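PDB 3IRV: cysteine hydrolase from Pseudomonas syringae pv. phaseolicola 1448A, which probably acts as a hydrolase of the isochorismatase family, within the cysteine hydrolase group. Local coordinates for residues Y122-D131 against T155-Y165. Numbering follows the deposited sequence.
Sequences YSGFHNTDLD and TTIRDGVHREY. With PO4 (phosphate ion), chain C.
Ser123 and Asp159 join an ST turn in the loop around Ser123 to helix 149-162 of this isochorismatase-like fold, a parallel sheet flanked by helices. Ser123 OG donates to Asp159 OD2 across a very short 2.5 Å, while the same oxygen accepts from Phe125 N and from His126 N, the latter at 2.9 Å with an angle of 164°. Three bonds therefore grip one hydroxyl, whose placement anti to its own N (chi1 177°) sets it beside the carbonyl carbon, facing the N-H groups two and three residues on. One residue along, Gly124 N donates to Thr156 OG1 at 2.9 Å; that threonine also bonds to Cys152 O. Phe125 fills the interface: its CB lies 3.6 Å above the centre of the Arg163 guanidinium, its CE2 is 3.5 Å from Gly160 CA, and Leu130 CD2 covers one ring face. Arg163 NH1 is steadied by Asp159 O. A phosphate, probably from the crystallisation liquor, also bonds to His126 and Arg163 of the second subunit, placing this edge at the dimer interface. Arg163 NH1 donates to phosphate O2 and NH2 to O1 (2.9 Å, 172°), and His126 ND1 reaches the same O1 at 2.7 Å.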
ATOM      1  N   TYR A 122       6.810  -6.339   4.297  1.00 12.13           N
ATOM      2  CA  TYR A 122       6.673  -6.112   2.849  1.00 11.87           C
ATOM      3  C   TYR A 122       7.378  -4.846   2.350  1.00 12.45           C
ATOM      4  O   TYR A 122       8.012  -4.852   1.275  1.00 15.01           O
ATOM      5  CB  TYR A 122       5.202  -6.063   2.422  1.00 11.13           C
ATOM      6  CG  TYR A 122       4.394  -7.236   2.897  1.00 13.29           C
ATOM      7  CD1 TYR A 122       4.828  -8.555   2.700  1.00 17.85           C
ATOM      8  CD2 TYR A 122       3.187  -7.022   3.561  1.00 17.75           C
ATOM      9  CE1 TYR A 122       4.059  -9.634   3.146  1.00 17.68           C
ATOM     10  CE2 TYR A 122       2.405  -8.096   4.015  1.00 13.52           C
ATOM     11  CZ  TYR A 122       2.850  -9.388   3.810  1.00 13.19           C
ATOM     12  OH  TYR A 122       2.049 -10.426   4.247  1.00 16.82           O
ATOM     13  N   SER A 123       7.204  -3.762   3.099  1.00 11.48           N
ATOM     14  CA  SER A 123       7.701  -2.440   2.739  1.00 13.75           C
ATOM     15  C   SER A 123       9.213  -2.427   2.653  1.00 10.83           C
ATOM     16  O   SER A 123       9.889  -2.843   3.608  1.00 12.16           O
ATOM     17  CB  SER A 123       7.323  -1.447   3.822  1.00 13.75           C
ATOM     18  OG  SER A 123       7.863  -0.177   3.530  1.00 13.85           O
ATOM     19  N   GLY A 124       9.747  -1.871   1.561  1.00 11.30           N
ATOM     20  CA  GLY A 124      11.206  -1.666   1.496  1.00 11.81           C
ATOM     21  C   GLY A 124      11.696  -0.513   2.349  1.00 11.38           C
ATOM     22  O   GLY A 124      12.914  -0.391   2.575  1.00 13.85           O
ATOM     23  N   PHE A 125      10.762   0.341   2.799  1.00 11.86           N
ATOM     24  CA  PHE A 125      11.092   1.562   3.572  1.00 11.01           C
ATOM     25  C   PHE A 125      10.852   1.451   5.071  1.00 14.95           C
ATOM     26  O   PHE A 125      11.637   1.989   5.858  1.00 13.54           O
ATOM     27  CB  PHE A 125      10.269   2.757   3.087  1.00 11.60           C
ATOM     28  CG  PHE A 125      10.828   3.403   1.861  1.00 10.18           C
ATOM     29  CD1 PHE A 125      11.914   4.268   1.944  1.00 11.47           C
ATOM     30  CD2 PHE A 125      10.293   3.106   0.602  1.00 14.41           C
ATOM     31  CE1 PHE A 125      12.446   4.862   0.794  1.00 11.18           C
ATOM     32  CE2 PHE A 125      10.825   3.673  -0.557  1.00 13.27           C
ATOM     33  CZ  PHE A 125      11.890   4.572  -0.473  1.00 13.86           C
ATOM     34  N   HIS A 126       9.755   0.819   5.476  1.00 12.37           N
ATOM     35  CA  HIS A 126       9.381   0.862   6.895  1.00 14.90           C
ATOM     36  C   HIS A 126      10.370   0.096   7.782  1.00 11.45           C
ATOM     37  O   HIS A 126      10.544  -1.119   7.631  1.00 16.05           O
ATOM     38  CB  HIS A 126       7.963   0.342   7.131  1.00 17.21           C
ATOM     39  CG  HIS A 126       7.486   0.565   8.536  1.00 15.65           C
ATOM     40  ND1 HIS A 126       7.074   1.797   8.983  1.00 15.94           N
ATOM     41  CD2 HIS A 126       7.401  -0.271   9.602  1.00 13.57           C
ATOM     42  CE1 HIS A 126       6.728   1.711  10.261  1.00 18.14           C
ATOM     43  NE2 HIS A 126       6.934   0.473  10.667  1.00 15.92           N
ATOM     44  N   ASN A 127      11.060   0.854   8.647  1.00 17.26           N
ATOM     45  CA  ASN A 127      12.008   0.297   9.624  1.00 19.28           C
ATOM     46  C   ASN A 127      13.206  -0.354   8.942  1.00 17.34           C
ATOM     47  O   ASN A 127      13.758  -1.321   9.472  1.00 21.61           O
ATOM     48  CB  ASN A 127      11.359  -0.758  10.543  1.00 19.85           C
ATOM     49  CG  ASN A 127      10.367  -0.169  11.504  1.00 22.77           C
ATOM     50  OD1 ASN A 127      10.303   1.036  11.669  1.00 22.33           O
ATOM     51  ND2 ASN A 127       9.576  -1.039  12.150  1.00 26.26           N
ATOM     52  N   THR A 128      13.584   0.134   7.755  1.00 13.70           N
ATOM     53  CA  THR A 128      14.744  -0.438   7.072  1.00 11.08           C
ATOM     54  C   THR A 128      15.808   0.599   6.842  1.00 10.83           C
ATOM     55  O   THR A 128      15.573   1.803   7.000  1.00 13.38           O
ATOM     56  CB  THR A 128      14.426  -0.965   5.658  1.00 10.76           C
ATOM     57  OG1 THR A 128      14.251   0.139   4.747  1.00 12.44           O
ATOM     58  CG2 THR A 128      13.220  -1.862   5.661  1.00 14.12           C
ATOM     59  N   ASP A 129      16.980   0.128   6.399  1.00 11.42           N
ATOM     60  CA  ASP A 129      18.089   1.037   6.047  1.00 13.08           C
ATOM     61  C   ASP A 129      17.844   1.900   4.796  1.00 12.22           C
ATOM     62  O   ASP A 129      18.642   2.769   4.486  1.00 12.95           O
ATOM     63  CB  ASP A 129      19.345   0.205   5.760  1.00 11.54           C
ATOM     64  CG  ASP A 129      19.957  -0.428   6.994  1.00 15.37           C
ATOM     65  OD1 ASP A 129      19.468  -0.222   8.134  1.00 14.60           O
ATOM     66  OD2 ASP A 129      20.971  -1.163   6.817  1.00 15.20           O
ATOM     67  N   LEU A 130      16.763   1.633   4.043  1.00 10.91           N
ATOM     68  CA  LEU A 130      16.662   2.176   2.682  1.00 10.55           C
ATOM     69  C   LEU A 130      16.675   3.706   2.637  1.00 14.22           C
ATOM     70  O   LEU A 130      17.382   4.285   1.819  1.00 14.24           O
ATOM     71  CB  LEU A 130      15.401   1.640   1.991  1.00 13.05           C
ATOM     72  CG  LEU A 130      15.212   2.078   0.543  1.00 12.43           C
ATOM     73  CD1 LEU A 130      16.415   1.681  -0.314  1.00 16.24           C
ATOM     74  CD2 LEU A 130      13.908   1.492  -0.021  1.00 13.66           C
ATOM     75  N   ASP A 131      15.938   4.364   3.533  1.00 11.87           N
ATOM     76  CA  ASP A 131      15.875   5.818   3.478  0.50 12.94           C
ATOM     77  C   ASP A 131      17.245   6.449   3.736  1.00 13.73           C
ATOM     78  O   ASP A 131      17.588   7.464   3.123  1.00 15.94           O
ATOM     79  CB  ASP A 131      14.835   6.347   4.459  0.50 11.09           C
ATOM     80  CG  ASP A 131      14.442   7.774   4.165  0.50 11.24           C
ATOM     81  OD1 ASP A 131      13.982   8.059   3.037  0.50 14.03           O
ATOM     82  OD2 ASP A 131      14.617   8.614   5.068  0.50 18.36           O
ATOM     83  N   THR A 155       3.946  -1.780  -1.852  1.00 11.23           N
ATOM     84  CA  THR A 155       4.138  -1.145  -0.530  1.00 12.15           C
ATOM     85  C   THR A 155       5.379  -0.254  -0.550  1.00 12.28           C
ATOM     86  O   THR A 155       5.352   0.854  -0.015  1.00 13.17           O
ATOM     87  CB  THR A 155       4.195  -2.159   0.624  1.00 14.22           C
ATOM     88  OG1 THR A 155       3.056  -3.024   0.518  1.00 12.71           O
ATOM     89  CG2 THR A 155       4.146  -1.440   1.967  1.00 17.10           C
ATOM     90  N   THR A 156       6.457  -0.727  -1.179  1.00  9.44           N
ATOM     91  CA  THR A 156       7.633   0.110  -1.378  1.00 10.21           C
ATOM     92  C   THR A 156       7.313   1.405  -2.172  1.00 13.81           C
ATOM     93  O   THR A 156       7.742   2.496  -1.798  1.00 12.79           O
ATOM     94  CB  THR A 156       8.744  -0.718  -2.041  1.00 12.29           C
ATOM     95  OG1 THR A 156       8.978  -1.888  -1.222  1.00 13.04           O
ATOM     96  CG2 THR A 156      10.044   0.114  -2.212  1.00 12.72           C
ATOM     97  N   ILE A 157       6.556   1.264  -3.257  1.00 10.22           N
ATOM     98  CA  ILE A 157       6.075   2.417  -4.020  1.00 10.64           C
ATOM     99  C   ILE A 157       5.219   3.392  -3.189  1.00 10.26           C
ATOM    100  O   ILE A 157       5.510   4.593  -3.170  1.00 12.63           O
ATOM    101  CB  ILE A 157       5.301   1.928  -5.254  1.00 11.34           C
ATOM    102  CG1 ILE A 157       6.259   1.187  -6.195  1.00 11.89           C
ATOM    103  CG2 ILE A 157       4.609   3.094  -5.985  1.00 12.23           C
ATOM    104  CD1 ILE A 157       5.540   0.416  -7.355  1.00 13.94           C
ATOM    105  N   ARG A 158       4.184   2.891  -2.499  1.00  9.92           N
ATOM    106  CA  ARG A 158       3.341   3.758  -1.640  1.00 10.18           C
ATOM    107  C   ARG A 158       4.167   4.442  -0.561  1.00 13.67           C
ATOM    108  O   ARG A 158       4.063   5.648  -0.354  1.00 14.84           O
ATOM    109  CB  ARG A 158       2.269   2.920  -0.962  1.00 12.63           C
ATOM    110  CG  ARG A 158       1.286   2.329  -1.973  1.00 12.45           C
ATOM    111  CD  ARG A 158       0.318   1.396  -1.298  1.00 13.95           C
ATOM    112  NE  ARG A 158      -0.571   0.740  -2.262  1.00 14.58           N
ATOM    113  CZ  ARG A 158      -1.903   0.794  -2.227  1.00 18.80           C
ATOM    114  NH1 ARG A 158      -2.522   1.469  -1.274  1.00 13.94           N
ATOM    115  NH2 ARG A 158      -2.616   0.174  -3.170  1.00 15.19           N
ATOM    116  N   ASP A 159       5.041   3.672   0.091  1.00 10.48           N
ATOM    117  CA  ASP A 159       5.880   4.247   1.141  1.00 14.99           C
ATOM    118  C   ASP A 159       6.910   5.258   0.612  1.00 12.78           C
ATOM    119  O   ASP A 159       7.236   6.240   1.282  1.00 12.61           O
ATOM    120  CB  ASP A 159       6.536   3.135   1.968  1.00 13.71           C
ATOM    121  CG  ASP A 159       5.498   2.280   2.716  1.00 14.48           C
ATOM    122  OD1 ASP A 159       4.265   2.588   2.654  1.00 14.75           O
ATOM    123  OD2 ASP A 159       5.914   1.304   3.407  1.00 13.45           O
ATOM    124  N   GLY A 160       7.370   5.031  -0.622  1.00 12.43           N
ATOM    125  CA  GLY A 160       8.300   5.939  -1.263  1.00 12.61           C
ATOM    126  C   GLY A 160       7.615   7.262  -1.582  1.00 10.56           C
ATOM    127  O   GLY A 160       8.137   8.327  -1.237  1.00 13.34           O
ATOM    128  N   VAL A 161       6.444   7.204  -2.239  1.00 10.32           N
ATOM    129  CA  VAL A 161       5.774   8.470  -2.594  1.00 11.22           C
ATOM    130  C   VAL A 161       5.393   9.282  -1.344  1.00 11.10           C
ATOM    131  O   VAL A 161       5.497  10.522  -1.343  1.00 13.26           O
ATOM    132  CB  VAL A 161       4.572   8.261  -3.588  1.00 16.09           C
ATOM    133  CG1 VAL A 161       3.385   7.566  -2.912  1.00 15.94           C
ATOM    134  CG2 VAL A 161       4.161   9.612  -4.187  1.00 16.46           C
ATOM    135  N   HIS A 162       5.040   8.600  -0.243  1.00 15.04           N
ATOM    136  CA  HIS A 162       4.685   9.296   1.021  1.00 14.25           C
ATOM    137  C   HIS A 162       5.904   9.998   1.660  1.00 12.16           C
ATOM    138  O   HIS A 162       5.754  10.895   2.499  1.00 11.77           O
ATOM    139  CB  HIS A 162       4.043   8.317   2.004  1.00 14.48           C
ATOM    140  CG  HIS A 162       2.589   8.079   1.747  1.00 15.80           C
ATOM    141  ND1 HIS A 162       2.134   7.248   0.745  1.00 15.45           N
ATOM    142  CD2 HIS A 162       1.482   8.634   2.313  1.00 17.77           C
ATOM    143  CE1 HIS A 162       0.806   7.245   0.746  1.00 13.18           C
ATOM    144  NE2 HIS A 162       0.385   8.082   1.686  1.00 12.73           N
ATOM    145  N   ARG A 163       7.102   9.569   1.269  1.00 10.87           N
ATOM    146  CA  ARG A 163       8.358  10.229   1.683  1.00 10.00           C
ATOM    147  C   ARG A 163       8.832  11.252   0.632  1.00 14.22           C
ATOM    148  O   ARG A 163       9.956  11.780   0.734  1.00 13.45           O
ATOM    149  CB  ARG A 163       9.425   9.165   1.868  1.00 11.51           C
ATOM    150  CG  ARG A 163       9.239   8.379   3.149  1.00 11.35           C
ATOM    151  CD  ARG A 163      10.019   7.097   3.079  1.00 13.23           C
ATOM    152  NE  ARG A 163      10.057   6.409   4.383  1.00 13.85           N
ATOM    153  CZ  ARG A 163       9.037   5.692   4.859  1.00 15.61           C
ATOM    154  NH1 ARG A 163       7.885   5.610   4.168  1.00 12.72           N
ATOM    155  NH2 ARG A 163       9.152   5.080   6.033  1.00 14.75           N
ATOM    156  N   GLU A 164       7.966  11.498  -0.376  1.00 11.56           N
ATOM    157  CA  GLU A 164       8.167  12.501  -1.432  1.00 12.25           C
ATOM    158  C   GLU A 164       9.137  12.031  -2.548  1.00 10.79           C
ATOM    159  O   GLU A 164       9.597  12.832  -3.364  1.00 13.62           O
ATOM    160  CB  GLU A 164       8.545  13.892  -0.872  1.00  9.75           C
ATOM    161  CG  GLU A 164       7.407  14.564  -0.062  1.00 12.59           C
ATOM    162  CD  GLU A 164       6.117  14.766  -0.872  1.00 13.50           C
ATOM    163  OE1 GLU A 164       6.200  15.216  -2.029  1.00 13.66           O
ATOM    164  OE2 GLU A 164       5.011  14.478  -0.359  1.00 14.55           O
ATOM    165  N   TYR A 165       9.431  10.722  -2.581  1.00 11.34           N
ATOM    166  CA  TYR A 165      10.245  10.211  -3.681  1.00 11.41           C
ATOM    167  C   TYR A 165       9.415  10.228  -4.958  1.00 14.64           C
ATOM    168  O   TYR A 165       8.195  10.026  -4.927  1.00 13.38           O
ATOM    169  CB  TYR A 165      10.718   8.780  -3.407  1.00 11.66           C
ATOM    170  CG  TYR A 165      11.796   8.688  -2.344  1.00 12.35           C
ATOM    171  CD1 TYR A 165      13.135   8.926  -2.666  1.00 15.34           C
ATOM    172  CD2 TYR A 165      11.476   8.387  -1.027  1.00 11.55           C
ATOM    173  CE1 TYR A 165      14.152   8.866  -1.698  1.00 11.36           C
ATOM    174  CE2 TYR A 165      12.479   8.289  -0.062  1.00 12.80           C
ATOM    175  CZ  TYR A 165      13.804   8.543  -0.405  1.00 13.27           C
ATOM    176  OH  TYR A 165      14.793   8.451   0.547  1.00 14.91           O
TER
HETATM  177  P   PO4 C 261       5.496   4.242   6.801  0.50 17.95           P
HETATM  178  O1  PO4 C 261       6.877   3.754   7.189  0.50 20.55           O
HETATM  179  O2  PO4 C 261       5.509   4.591   5.323  0.50 20.00           O
HETATM  180  O3  PO4 C 261       4.490   3.134   7.059  0.50 19.92           O
HETATM  181  O4  PO4 C 261       5.072   5.464   7.592  0.50 20.89           O
HETATM  182  O   HOH W   1      10.590   3.772   8.642  1.00 31.22           O